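Local atomic coordinates of phage terminase large subunit (Thermus phage P7426, PDB entry 7KS4), a protein that probably acts as an ATP-driven motor that packs viral DNA into empty capsids and as an endonuclease that cuts the genome, this chain being its N-terminal ATPase domain. Residues A[59-64]-A[110-115]; A[65-70]-A[129-134]; A[52-57]-A[86-91]; A[147-152]-A[173-178]. All coordinates share one frame; numbering follows the deposited sequence.

Contact 1. Residues A[59-64]-A[110-115]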
loop_
_atom_site.group_PDB
_atom_site.type_symbol
_atom_site.label_atom_id
_atom_site.label_comp_id
_atom_site.label_asym_id
_atom_site.label_seq_id
_atom_site.Cartn_x
_atom_site.Cartn_y
_atom_site.Cartn_z
ATOM N N GLU A 59 8.602 7.987 0.888
ATOM C CA GLU A 59 7.949 9.284 1.039
ATOM C C GLU A 59 8.457 10.025 2.269
ATOM O O GLU A 59 8.726 11.232 2.205
ATOM C CB GLU A 59 6.433 9.108 1.123
ATOM C CG GLU A 59 5.782 8.697 -0.180
ATOM C CD GLU A 59 5.730 9.817 -1.204
ATOM O OE1 GLU A 59 5.641 10.994 -0.809
ATOM O OE2 GLU A 59 5.778 9.508 -2.410
ATOM N N LEU A 60 8.598 9.324 3.398
ATOM C CA LEU A 60 8.928 10.008 4.647
ATOM C C LEU A 60 10.308 10.650 4.588
ATOM O O LEU A 60 10.515 11.712 5.185
ATOM C CB LEU A 60 8.836 9.033 5.825
ATOM C CG LEU A 60 7.434 8.451 6.064
ATOM C CD1 LEU A 60 7.479 7.372 7.138
ATOM C CD2 LEU A 60 6.430 9.541 6.440
ATOM N N PHE A 61 11.253 10.037 3.870
ATOM C CA PHE A 61 12.612 10.563 3.762
ATOM C C PHE A 61 12.815 11.437 2.535
ATOM O O PHE A 61 13.549 12.431 2.604
ATOM C CB PHE A 61 13.621 9.415 3.718
ATOM C CG PHE A 61 13.842 8.767 5.039
ATOM C CD1 PHE A 61 14.677 9.353 5.973
ATOM C CD2 PHE A 61 13.212 7.578 5.361
ATOM C CE1 PHE A 61 14.888 8.764 7.207
ATOM C CE2 PHE A 61 13.420 6.984 6.596
ATOM C CZ PHE A 61 14.257 7.585 7.520
ATOM N N ALA A 62 12.219 11.061 1.400
ATOM C CA ALA A 62 12.442 11.786 0.155
ATOM C C ALA A 62 11.560 13.014 0.031
ATOM O O ALA A 62 11.857 13.895 -0.786
ATOM C CB ALA A 62 12.196 10.872 -1.051
ATOM N N ARG A 63 10.493 13.093 0.821
ATOM C CA ARG A 63 9.549 14.206 0.792
ATOM C C ARG A 63 9.379 14.707 2.219
ATOM O O ARG A 63 8.379 14.402 2.880
ATOM C CB ARG A 63 8.218 13.770 0.182
ATOM C CG ARG A 63 8.257 13.650 -1.325
ATOM C CD ARG A 63 8.215 15.029 -1.951
ATOM N NE ARG A 63 8.136 14.990 -3.408
ATOM C CZ ARG A 63 7.911 16.059 -4.169
ATOM N NH1 ARG A 63 7.739 17.252 -3.610
ATOM N NH2 ARG A 63 7.853 15.936 -5.488
ATOM N N PRO A 64 10.348 15.464 2.736
ATOM C CA PRO A 64 10.249 15.951 4.119
ATOM C C PRO A 64 8.962 16.729 4.339
ATOM O O PRO A 64 8.596 17.597 3.544
ATOM C CB PRO A 64 11.486 16.849 4.273
ATOM C CG PRO A 64 12.447 16.348 3.249
ATOM C CD PRO A 64 11.593 15.895 2.086
ATOM N N LEU A 110 4.135 7.540 13.619
ATOM C CA LEU A 110 5.560 7.554 13.333
ATOM C C LEU A 110 5.925 8.917 12.767
ATOM O O LEU A 110 5.285 9.395 11.823
ATOM C CB LEU A 110 5.917 6.436 12.350
ATOM C CG LEU A 110 7.375 6.321 11.907
ATOM C CD1 LEU A 110 8.289 5.960 13.062
ATOM C CD2 LEU A 110 7.486 5.302 10.775
ATOM N N LEU A 111 6.950 9.540 13.341
ATOM C CA LEU A 111 7.411 10.861 12.937
ATOM C C LEU A 111 8.868 10.788 12.505
ATOM O O LEU A 111 9.697 10.189 13.198
ATOM C CB LEU A 111 7.266 11.868 14.086
ATOM C CG LEU A 111 5.853 12.054 14.637
ATOM C CD1 LEU A 111 5.879 13.017 15.807
ATOM C CD2 LEU A 111 4.915 12.552 13.561
ATOM N N VAL A 112 9.184 11.405 11.373
ATOM C CA VAL A 112 10.564 11.552 10.927
ATOM C C VAL A 112 10.866 13.046 10.917
ATOM O O VAL A 112 10.432 13.776 10.018
ATOM C CB VAL A 112 10.807 10.922 9.551
ATOM C CG1 VAL A 112 12.265 11.060 9.170
ATOM C CG2 VAL A 112 10.389 9.456 9.552
ATOM N N HIS A 113 11.610 13.510 11.916
ATOM C CA HIS A 113 11.972 14.916 12.002
ATOM C C HIS A 113 13.190 15.186 11.127
ATOM O O HIS A 113 14.186 14.462 11.205
ATOM C CB HIS A 113 12.267 15.303 13.452
ATOM C CG HIS A 113 11.125 15.056 14.390
ATOM N ND1 HIS A 113 9.937 15.749 14.314
ATOM C CD2 HIS A 113 10.997 14.200 15.432
ATOM C CE1 HIS A 113 9.122 15.325 15.264
ATOM N NE2 HIS A 113 9.742 14.388 15.957
ATOM N N HIS A 114 13.112 16.234 10.310
ATOM C CA HIS A 114 14.195 16.639 9.421
ATOM C C HIS A 114 14.800 17.940 9.931
ATOM O O HIS A 114 14.071 18.893 10.224
ATOM C CB HIS A 114 13.689 16.828 7.992
ATOM C CG HIS A 114 13.280 15.553 7.332
ATOM N ND1 HIS A 114 14.131 14.831 6.527
ATOM C CD2 HIS A 114 12.117 14.862 7.370
ATOM C CE1 HIS A 114 13.507 13.753 6.088
ATOM N NE2 HIS A 114 12.284 13.744 6.588
ATOM N N TYR A 115 16.126 17.981 10.012
ATOM C CA TYR A 115 16.848 19.106 10.586
ATOM C C TYR A 115 17.660 19.830 9.519
ATOM O O TYR A 115 17.813 19.358 8.388
ATOM C CB TYR A 115 17.756 18.626 11.726
ATOM C CG TYR A 115 16.966 18.149 12.919
ATOM C CD1 TYR A 115 16.798 18.962 14.029
ATOM C CD2 TYR A 115 16.358 16.900 12.922
ATOM C CE1 TYR A 115 16.065 18.540 15.117
ATOM C CE2 TYR A 115 15.626 16.468 14.007
ATOM C CZ TYR A 115 15.477 17.292 15.101
ATOM O OH TYR A 115 14.745 16.871 16.191
#
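The link between Leu60 and His114 illustrates how a carbonyl in the last turn of a helix can be held by a side chain from a neighbouring strand. The carbonyl of Leu60, in the last turn of helix 48-62, receives a hydrogen bond from His114 NE2, with Leu60 O 3.0 Å from the nitrogen and an N-H...O angle of 153°. The bond lies in the carbonyl plane and close to the plane of the imidazole, so the ring meets the oxygen edge-on. A second donor, Ser130 OG, grips the same oxygen.

The buried part of the contact is apolar. Val112 straddles the helix end with both methyls: CG2 reaches Leu60 CB at 4.1 Å, while CG1 meets Phe61 CE1 at 4.0 Å. Two residues earlier on the strand, Leu110 CD2 touches Leu60 CD1 at 4.2 Å.

Toward solvent the chemistry changes. Pro64, beyond the end of the helix, is exposed and sets its CB over one face of the partly exposed His114 ring, 3.8 Å from the ring centroid, a CH-pi contact nearly on the ring normal. Face and edge of the imidazole are thus both used, which should limit its rotation.

Around this seam, Val89 of helix 75-92 packs on Leu60, Leu110 and Val112, Phe96 meets the Phe61 ring, and strands 99-104 and 126-136 flank strand 109-115.

Contact 2. Residues A[65-70]-A[129-134]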
loop_
_atom_site.group_PDB
_atom_site.type_symbol
_atom_site.label_atom_id
_atom_site.label_comp_id
_atom_site.label_asym_id
_atom_site.label_seq_id
_atom_site.Cartn_x
_atom_site.Cartn_y
_atom_site.Cartn_z
ATOM N N GLY A 65 8.284 16.423 5.440
ATOM C CA GLY A 65 6.997 17.008 5.724
ATOM C C GLY A 65 5.830 16.253 5.131
ATOM O O GLY A 65 4.678 16.645 5.360
ATOM N N SER A 66 6.088 15.183 4.385
ATOM C CA SER A 66 5.006 14.407 3.804
ATOM C C SER A 66 4.197 13.742 4.905
ATOM O O SER A 66 4.723 13.367 5.957
ATOM C CB SER A 66 5.551 13.350 2.844
ATOM O OG SER A 66 6.408 12.440 3.518
ATOM N N GLN A 67 2.895 13.608 4.659
ATOM C CA GLN A 67 1.990 12.974 5.607
ATOM C C GLN A 67 1.226 11.874 4.892
ATOM O O GLN A 67 0.723 12.081 3.781
ATOM C CB GLN A 67 1.022 13.990 6.225
ATOM C CG GLN A 67 1.721 15.035 7.099
ATOM C CD GLN A 67 0.753 15.987 7.775
ATOM O OE1 GLN A 67 0.905 16.309 8.953
ATOM N NE2 GLN A 67 -0.244 16.450 7.031
ATOM N N GLY A 68 1.141 10.711 5.530
ATOM C CA GLY A 68 0.456 9.580 4.938
ATOM C C GLY A 68 -0.146 8.688 5.999
ATOM O O GLY A 68 0.230 8.727 7.174
ATOM N N TRP A 69 -1.102 7.880 5.561
ATOM C CA TRP A 69 -1.760 6.893 6.398
ATOM C C TRP A 69 -1.684 5.538 5.715
ATOM O O TRP A 69 -1.669 5.453 4.484
ATOM C CB TRP A 69 -3.254 7.207 6.620
ATOM C CG TRP A 69 -3.573 8.387 7.480
ATOM C CD1 TRP A 69 -2.697 9.212 8.122
ATOM C CD2 TRP A 69 -4.885 8.874 7.789
ATOM N NE1 TRP A 69 -3.387 10.186 8.815
ATOM C CE2 TRP A 69 -4.730 9.996 8.625
ATOM C CE3 TRP A 69 -6.176 8.466 7.436
ATOM C CZ2 TRP A 69 -5.822 10.716 9.118
ATOM C CZ3 TRP A 69 -7.256 9.180 7.925
ATOM C CH2 TRP A 69 -7.072 10.293 8.756
ATOM N N ILE A 70 -1.651 4.483 6.520
ATOM C CA ILE A 70 -2.053 3.153 6.081
ATOM C C ILE A 70 -3.343 2.813 6.809
ATOM O O ILE A 70 -3.416 2.909 8.041
ATOM C CB ILE A 70 -0.965 2.089 6.329
ATOM C CG1 ILE A 70 -1.454 0.709 5.836
ATOM C CG2 ILE A 70 -0.541 2.059 7.790
ATOM C CD1 ILE A 70 -2.193 -0.154 6.874
ATOM N N THR A 129 8.764 17.850 9.461
ATOM C CA THR A 129 8.436 16.574 10.089
ATOM C C THR A 129 7.501 15.806 9.160
ATOM O O THR A 129 6.393 16.266 8.867
ATOM C CB THR A 129 7.801 16.785 11.464
ATOM O OG1 THR A 129 8.759 17.386 12.342
ATOM C CG2 THR A 129 7.346 15.459 12.067
ATOM N N SER A 130 7.970 14.661 8.679
ATOM C CA SER A 130 7.123 13.707 7.982
ATOM C C SER A 130 6.382 12.851 8.999
ATOM O O SER A 130 6.898 12.557 10.080
ATOM C CB SER A 130 7.964 12.824 7.063
ATOM O OG SER A 130 8.805 13.612 6.251
ATOM N N GLU A 131 5.156 12.452 8.650
ATOM C CA GLU A 131 4.288 11.743 9.579
ATOM C C GLU A 131 3.585 10.590 8.875
ATOM O O GLU A 131 3.071 10.753 7.763
ATOM C CB GLU A 131 3.239 12.683 10.183
ATOM C CG GLU A 131 2.332 12.006 11.180
ATOM C CD GLU A 131 1.469 12.991 11.942
ATOM O OE1 GLU A 131 1.569 14.208 11.678
ATOM O OE2 GLU A 131 0.691 12.546 12.806
ATOM N N PHE A 132 3.551 9.435 9.537
ATOM C CA PHE A 132 2.885 8.248 9.016
ATOM C C PHE A 132 2.084 7.613 10.139
ATOM O O PHE A 132 2.625 7.360 11.219
ATOM C CB PHE A 132 3.903 7.252 8.454
ATOM C CG PHE A 132 3.292 6.041 7.802
ATOM C CD1 PHE A 132 2.567 6.161 6.627
ATOM C CD2 PHE A 132 3.479 4.777 8.342
ATOM C CE1 PHE A 132 2.013 5.044 6.011
ATOM C CE2 PHE A 132 2.932 3.655 7.732
ATOM C CZ PHE A 132 2.203 3.789 6.564
ATOM N N ARG A 133 0.801 7.363 9.885
ATOM C CA ARG A 133 -0.087 6.813 10.897
ATOM C C ARG A 133 -0.779 5.566 10.381
ATOM O O ARG A 133 -1.062 5.439 9.187
ATOM C CB ARG A 133 -1.161 7.803 11.321
ATOM C CG ARG A 133 -0.663 8.940 12.173
ATOM C CD ARG A 133 -1.570 9.130 13.372
ATOM N NE ARG A 133 -1.612 10.518 13.799
ATOM C CZ ARG A 133 -2.173 10.932 14.927
ATOM N NH1 ARG A 133 -2.163 12.218 15.230
ATOM N NH2 ARG A 133 -2.734 10.055 15.751
ATOM N N GLY A 134 -1.058 4.653 11.306
ATOM C CA GLY A 134 -1.939 3.535 11.032
ATOM C C GLY A 134 -3.362 3.870 11.450
ATOM O O GLY A 134 -3.589 4.508 12.475
#
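Gly68 and Ile70 are hydrogen-bonded to Glu131 and Arg133 in a regular parallel ladder, in which Gly68 stands beside Phe132 and Ile70 beside Gly134. Gly68 N donates to Glu131 O at 3.0 Å and Ile70 N to Arg133 O at 2.9 Å; Ser66 O and Gly68 O accept from the amides of Glu131 and Arg133. Before the ladder begins, Gly65, at a positive phi of 88°, offers its N to Ser130 OG at 3.0 Å, a hydroxyl that is itself bonded to Leu60 O.

The Phe132 ring lies against the partner strand: CD1 approaches Gly68 O at 3.5 Å, and CZ rests against Ile70 CG2, also at 3.5 Å. Its CG stands anti to the backbone N (chi1 -176°), which sends the ring across to the neighbouring strand. On the other face Trp69 and Arg133 run side by side, Trp69 CD1 being 3.8 Å from Arg133 CB, while Gln67 and Glu131 cross with their amide and carboxylate planes steeply inclined.

Further out, helices 48-62 and 75-92 pack over Phe132, Ala56 and Val85 touching it, and Gln67 NE2 is engaged by Thr147 O. Glu131 OE2 takes a salt bridge from Arg133 NE at 3.2 Å and a second from Arg109.

The two faces therefore differ in character: the one with Phe132 and Ile70 is apolar and buried under helices, whereas the other mixes the buried Trp69 with polar and charged groups, one carboxylate being shared by two arginines, which probably keeps Glu131 ionised and offsets the closeness of the two cations.

Contact 3. Residues A[52-57]-A[86-91]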
loop_
_atom_site.group_PDB
_atom_site.type_symbol
_atom_site.label_atom_id
_atom_site.label_comp_id
_atom_site.label_asym_id
_atom_site.label_seq_id
_atom_site.Cartn_x
_atom_site.Cartn_y
_atom_site.Cartn_z
ATOM N N ALA A 52 4.149 -1.927 -0.139
ATOM C CA ALA A 52 3.521 -0.740 0.424
ATOM C C ALA A 52 4.420 -0.093 1.472
ATOM O O ALA A 52 4.516 1.135 1.540
ATOM C CB ALA A 52 2.165 -1.098 1.026
ATOM N N SER A 53 5.071 -0.901 2.310
ATOM C CA SER A 53 5.930 -0.335 3.346
ATOM C C SER A 53 7.096 0.421 2.726
ATOM O O SER A 53 7.466 1.505 3.198
ATOM C CB SER A 53 6.424 -1.437 4.288
ATOM O OG SER A 53 7.469 -2.207 3.708
ATOM N N VAL A 54 7.669 -0.116 1.645
ATOM C CA VAL A 54 8.769 0.569 0.969
ATOM C C VAL A 54 8.314 1.916 0.433
ATOM O O VAL A 54 9.052 2.907 0.504
ATOM C CB VAL A 54 9.340 -0.316 -0.151
ATOM C CG1 VAL A 54 10.366 0.455 -0.991
ATOM C CG2 VAL A 54 9.983 -1.559 0.460
ATOM N N GLU A 55 7.107 1.971 -0.139
ATOM C CA GLU A 55 6.582 3.238 -0.647
ATOM C C GLU A 55 6.487 4.276 0.462
ATOM O O GLU A 55 6.873 5.437 0.276
ATOM C CB GLU A 55 5.208 3.019 -1.290
ATOM C CG GLU A 55 5.245 2.206 -2.581
ATOM C CD GLU A 55 5.599 3.040 -3.796
ATOM O OE1 GLU A 55 5.345 4.262 -3.781
ATOM O OE2 GLU A 55 6.144 2.474 -4.769
ATOM N N ALA A 56 5.977 3.876 1.626
ATOM C CA ALA A 56 5.852 4.798 2.751
ATOM C C ALA A 56 7.215 5.280 3.233
ATOM O O ALA A 56 7.406 6.475 3.482
ATOM C CB ALA A 56 5.086 4.124 3.885
ATOM N N VAL A 57 8.177 4.364 3.376
ATOM C CA VAL A 57 9.513 4.756 3.822
ATOM C C VAL A 57 10.087 5.815 2.895
ATOM O O VAL A 57 10.630 6.834 3.341
ATOM C CB VAL A 57 10.447 3.534 3.903
ATOM C CG1 VAL A 57 11.855 3.988 4.284
ATOM C CG2 VAL A 57 9.942 2.518 4.907
ATOM N N VAL A 86 7.975 1.082 10.438
ATOM C CA VAL A 86 8.757 1.467 11.611
ATOM C C VAL A 86 10.162 0.881 11.535
ATOM O O VAL A 86 11.158 1.611 11.609
ATOM C CB VAL A 86 8.043 1.038 12.905
ATOM C CG1 VAL A 86 8.950 1.257 14.118
ATOM C CG2 VAL A 86 6.747 1.818 13.077
ATOM N N GLU A 87 10.267 -0.448 11.411
ATOM C CA GLU A 87 11.589 -1.077 11.371
ATOM C C GLU A 87 12.465 -0.426 10.309
ATOM O O GLU A 87 13.623 -0.071 10.567
ATOM C CB GLU A 87 11.474 -2.581 11.102
ATOM C CG GLU A 87 12.808 -3.347 11.224
ATOM C CD GLU A 87 13.698 -3.233 9.986
ATOM O OE1 GLU A 87 13.154 -3.124 8.865
ATOM O OE2 GLU A 87 14.944 -3.251 10.136
ATOM N N LYS A 88 11.920 -0.266 9.100
ATOM C CA LYS A 88 12.707 0.261 7.992
ATOM C C LYS A 88 13.105 1.709 8.237
ATOM O O LYS A 88 14.242 2.101 7.949
ATOM C CB LYS A 88 11.920 0.141 6.686
ATOM C CG LYS A 88 11.626 -1.292 6.287
ATOM C CD LYS A 88 10.788 -1.367 5.015
ATOM C CE LYS A 88 10.865 -2.749 4.391
ATOM N NZ LYS A 88 10.591 -3.818 5.375
ATOM N N VAL A 89 12.180 2.520 8.750
ATOM C CA VAL A 89 12.461 3.932 8.986
ATOM C C VAL A 89 13.496 4.092 10.093
ATOM O O VAL A 89 14.419 4.906 9.990
ATOM C CB VAL A 89 11.153 4.677 9.318
ATOM C CG1 VAL A 89 11.428 6.018 9.999
ATOM C CG2 VAL A 89 10.323 4.893 8.057
ATOM N N GLU A 90 13.356 3.331 11.178
ATOM C CA GLU A 90 14.312 3.463 12.273
ATOM C C GLU A 90 15.703 3.006 11.860
ATOM O O GLU A 90 16.702 3.572 12.323
ATOM C CB GLU A 90 13.806 2.696 13.498
ATOM C CG GLU A 90 12.719 3.471 14.239
ATOM C CD GLU A 90 12.143 2.733 15.424
ATOM O OE1 GLU A 90 12.499 1.556 15.647
ATOM O OE2 GLU A 90 11.324 3.344 16.139
ATOM N N ARG A 91 15.792 2.004 10.982
ATOM C CA ARG A 91 17.090 1.568 10.481
ATOM C C ARG A 91 17.658 2.562 9.475
ATOM O O ARG A 91 18.827 2.963 9.568
ATOM C CB ARG A 91 16.956 0.183 9.848
ATOM C CG ARG A 91 18.177 -0.255 9.057
ATOM C CD ARG A 91 18.146 -1.750 8.786
ATOM N NE ARG A 91 16.911 -2.160 8.115
ATOM C CZ ARG A 91 16.717 -2.116 6.800
ATOM N NH1 ARG A 91 15.560 -2.513 6.290
ATOM N NH2 ARG A 91 17.675 -1.680 5.992
#
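Neither ring nor guanidinium enters the seam where Val57 meets Lys88 and Val89; the flat groups here belong to the far side of helix 75-92. There Arg91 presents the edge of its guanidinium to Glu87, one turn earlier, and NE lies 3.0 Å from Glu87 OE2 in a nearly straight salt bridge (168° at the hydrogen). The carboxylate oxygen sits almost in the guanidinium plane and is met on its syn side.

Aliphatic surfaces do the work between the helices. Val57 pushes CG2 against Lys88 CB at 3.6 Å, the two side chains crossing at about a right angle, and the same methyl reaches Val89 CG2 at 4.0 Å as the valines slide past each other in opposite directions. One turn back, Ser53 OG lies 3.5 Å from Lys88 CE, a contact with the aliphatic chain that is not a hydrogen bond; the hydroxyl is bonded to Glu50 O instead. Lys88 thus runs its extended chain across Val57 and past Ser53, then bends at its last torsion (chi4 50°) to deliver NZ into a salt bridge with Glu50. Leu19 of helix 13-19 packs on Val54, Val57 and Lys88.

The two helical segments run in the same general direction, their axes 9.6 Å apart and crossing at -37°. Helix 48-62 follows the Walker A loop, and helix 75-92 carries Arg84; Glu50 and Arg84 both bind ADP. Helices of this kind, packed on one face of a largely parallel sheet with a phosphate-binding loop at the start of one of them, are typical of P-loop NTPases of the ASCE class.

Contact 4. Residues A[147-152]-A[173-178]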
loop_
_atom_site.group_PDB
_atom_site.type_symbol
_atom_site.label_atom_id
_atom_site.label_comp_id
_atom_site.label_asym_id
_atom_site.label_seq_id
_atom_site.Cartn_x
_atom_site.Cartn_y
_atom_site.Cartn_z
ATOM N N THR A 147 -4.600 16.501 5.844
ATOM C CA THR A 147 -4.028 16.749 4.521
ATOM C C THR A 147 -2.962 15.704 4.232
ATOM O O THR A 147 -1.817 15.828 4.680
ATOM C CB THR A 147 -3.441 18.153 4.431
ATOM O OG1 THR A 147 -2.658 18.425 5.600
ATOM C CG2 THR A 147 -4.545 19.190 4.285
ATOM N N LEU A 148 -3.332 14.691 3.452
ATOM C CA LEU A 148 -2.465 13.562 3.145
ATOM C C LEU A 148 -1.785 13.740 1.797
ATOM O O LEU A 148 -2.417 14.122 0.810
ATOM C CB LEU A 148 -3.262 12.256 3.128
ATOM C CG LEU A 148 -3.809 11.768 4.466
ATOM C CD1 LEU A 148 -4.568 10.483 4.263
ATOM C CD2 LEU A 148 -2.701 11.567 5.488
ATOM N N ASP A 149 -0.493 13.442 1.764
ATOM C CA ASP A 149 0.219 13.320 0.506
ATOM C C ASP A 149 0.144 11.915 -0.068
ATOM O O ASP A 149 0.334 11.740 -1.278
ATOM C CB ASP A 149 1.676 13.722 0.701
ATOM C CG ASP A 149 1.802 15.107 1.264
ATOM O OD1 ASP A 149 1.546 16.057 0.497
ATOM O OD2 ASP A 149 2.101 15.244 2.471
ATOM N N PHE A 150 -0.117 10.912 0.765
ATOM C CA PHE A 150 -0.232 9.552 0.265
ATOM C C PHE A 150 -1.044 8.731 1.252
ATOM O O PHE A 150 -1.117 9.046 2.441
ATOM C CB PHE A 150 1.144 8.913 0.024
ATOM C CG PHE A 150 1.957 8.692 1.279
ATOM C CD1 PHE A 150 2.022 7.431 1.866
ATOM C CD2 PHE A 150 2.677 9.729 1.854
ATOM C CE1 PHE A 150 2.778 7.208 3.012
ATOM C CE2 PHE A 150 3.450 9.509 3.007
ATOM C CZ PHE A 150 3.495 8.246 3.582
ATOM N N VAL A 151 -1.645 7.661 0.741
ATOM C CA VAL A 151 -2.416 6.756 1.582
ATOM C C VAL A 151 -2.281 5.355 1.020
ATOM O O VAL A 151 -2.212 5.162 -0.198
ATOM C CB VAL A 151 -3.899 7.174 1.678
ATOM C CG1 VAL A 151 -4.567 7.117 0.308
ATOM C CG2 VAL A 151 -4.631 6.293 2.666
ATOM N N ILE A 152 -2.217 4.380 1.922
ATOM C CA ILE A 152 -2.239 2.966 1.572
ATOM C C ILE A 152 -3.494 2.362 2.176
ATOM O O ILE A 152 -3.737 2.508 3.380
ATOM C CB ILE A 152 -0.984 2.238 2.086
ATOM C CG1 ILE A 152 0.270 2.861 1.474
ATOM C CG2 ILE A 152 -1.075 0.741 1.775
ATOM C CD1 ILE A 152 1.517 2.713 2.346
ATOM N N SER A 173 -7.172 14.634 -2.635
ATOM C CA SER A 173 -7.291 15.511 -3.794
ATOM C C SER A 173 -6.754 16.908 -3.502
ATOM O O SER A 173 -6.337 17.616 -4.426
ATOM C CB SER A 173 -8.748 15.583 -4.239
ATOM O OG SER A 173 -9.279 14.281 -4.394
ATOM N N VAL A 174 -6.751 17.313 -2.231
ATOM C CA VAL A 174 -6.238 18.630 -1.855
ATOM C C VAL A 174 -4.797 18.796 -2.318
ATOM O O VAL A 174 -4.483 19.670 -3.135
ATOM C CB VAL A 174 -6.354 18.831 -0.335
ATOM C CG1 VAL A 174 -5.675 20.124 0.101
ATOM C CG2 VAL A 174 -7.797 18.835 0.067
ATOM N N ARG A 175 -3.895 17.986 -1.767
ATOM C CA ARG A 175 -2.487 18.038 -2.121
ATOM C C ARG A 175 -2.156 17.186 -3.335
ATOM O O ARG A 175 -0.979 16.923 -3.588
ATOM C CB ARG A 175 -1.628 17.597 -0.933
ATOM C CG ARG A 175 -1.088 18.752 -0.108
ATOM C CD ARG A 175 -0.845 18.335 1.328
ATOM N NE ARG A 175 0.463 18.764 1.808
ATOM C CZ ARG A 175 1.000 18.377 2.962
ATOM N NH1 ARG A 175 0.345 17.542 3.759
ATOM N NH2 ARG A 175 2.197 18.821 3.319
ATOM N N ASP A 176 -3.165 16.765 -4.093
ATOM C CA ASP A 176 -2.963 15.875 -5.229
ATOM C C ASP A 176 -2.119 14.675 -4.811
ATOM O O ASP A 176 -1.146 14.297 -5.470
ATOM C CB ASP A 176 -2.324 16.621 -6.399
ATOM C CG ASP A 176 -2.492 15.889 -7.714
ATOM O OD1 ASP A 176 -1.557 15.931 -8.542
ATOM O OD2 ASP A 176 -3.561 15.274 -7.919
ATOM N N GLY A 177 -2.491 14.088 -3.675
ATOM C CA GLY A 177 -1.770 12.942 -3.158
ATOM C C GLY A 177 -2.140 11.658 -3.873
ATOM O O GLY A 177 -3.130 11.578 -4.607
ATOM N N TRP A 178 -1.321 10.635 -3.653
ATOM C CA TRP A 178 -1.504 9.361 -4.325
ATOM C C TRP A 178 -2.035 8.313 -3.362
ATOM O O TRP A 178 -1.932 8.435 -2.140
ATOM C CB TRP A 178 -0.208 8.870 -4.980
ATOM C CG TRP A 178 1.017 8.670 -4.103
ATOM C CD1 TRP A 178 2.103 9.500 -4.023
ATOM C CD2 TRP A 178 1.304 7.554 -3.244
ATOM N NE1 TRP A 178 3.041 8.974 -3.171
ATOM C CE2 TRP A 178 2.577 7.781 -2.678
ATOM C CE3 TRP A 178 0.609 6.388 -2.894
ATOM C CZ2 TRP A 178 3.155 6.904 -1.769
ATOM C CZ3 TRP A 178 1.188 5.515 -2.001
ATOM C CH2 TRP A 178 2.455 5.772 -1.450
HETATM O O HOH W 1 1.172 15.789 -2.212
#
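Phe150 and Trp178 mark the neighbouring strand starts of a beta-alpha-beta crossover, strand 150-153 to helix 161-175 to strand 178-183, the first of which holds most of the predicted Walker B motif. The two side chains lie side by side, pointing the same way. Their rings are slid apart, the planes 28° from parallel, and the principal overlap is a CH-pi contact: Phe150 CB stands over the Trp178 six-membered ring, 3.4 Å from its centroid. In both residues CG sits between the backbone N and carbonyl carbon (chi1 66° in Phe150), an uncommon choice that sets the pair together. Backbone bonds join the same strands, with Trp178 N to Asp149 O at 3.1 Å and Val151 N to Trp178 O at 3.0 Å. Glu59 accepts from the indole NE1.

At the exposed end Arg175 and Asp149 meet differently. Asp149 OD2 lies over a face of the guanidinium, 3.2 Å from Arg175 NH1, so charge alone joins them; the same carboxylate oxygen accepts from Gln67 N. Thr147 O, at the guanidinium edge, takes a weak bond from NH1. A water completes the link, donating to Asp149 OD1 at 2.7 Å and to Arg175 O at 2.8 Å.

All four contacts belong to the ATPase domain, but they differ in burial. Contacts 1 and 3 are buried, contact 1 opening to solvent at Pro64 and His114; contacts 2 and 4 are partly buried. Contact 3 is mostly aliphatic, joining two helices that each carry ADP-binding residues. Contact 1 shares helix 48-62 with it but uses the C-terminal end of that helix. Contacts 2 and 4 are sheet contacts: contact 2 is a full parallel ladder, whereas contact 4 has a single bridge and relies on an aromatic pair and an exposed ion pair. Gln67 and Trp69 join these two through backbone bonds to Asp149 and Ile152. Ser130 ties contact 2 to contact 1, and Ala56 of contact 3 packs on Phe132 and Phe150 of the sheet.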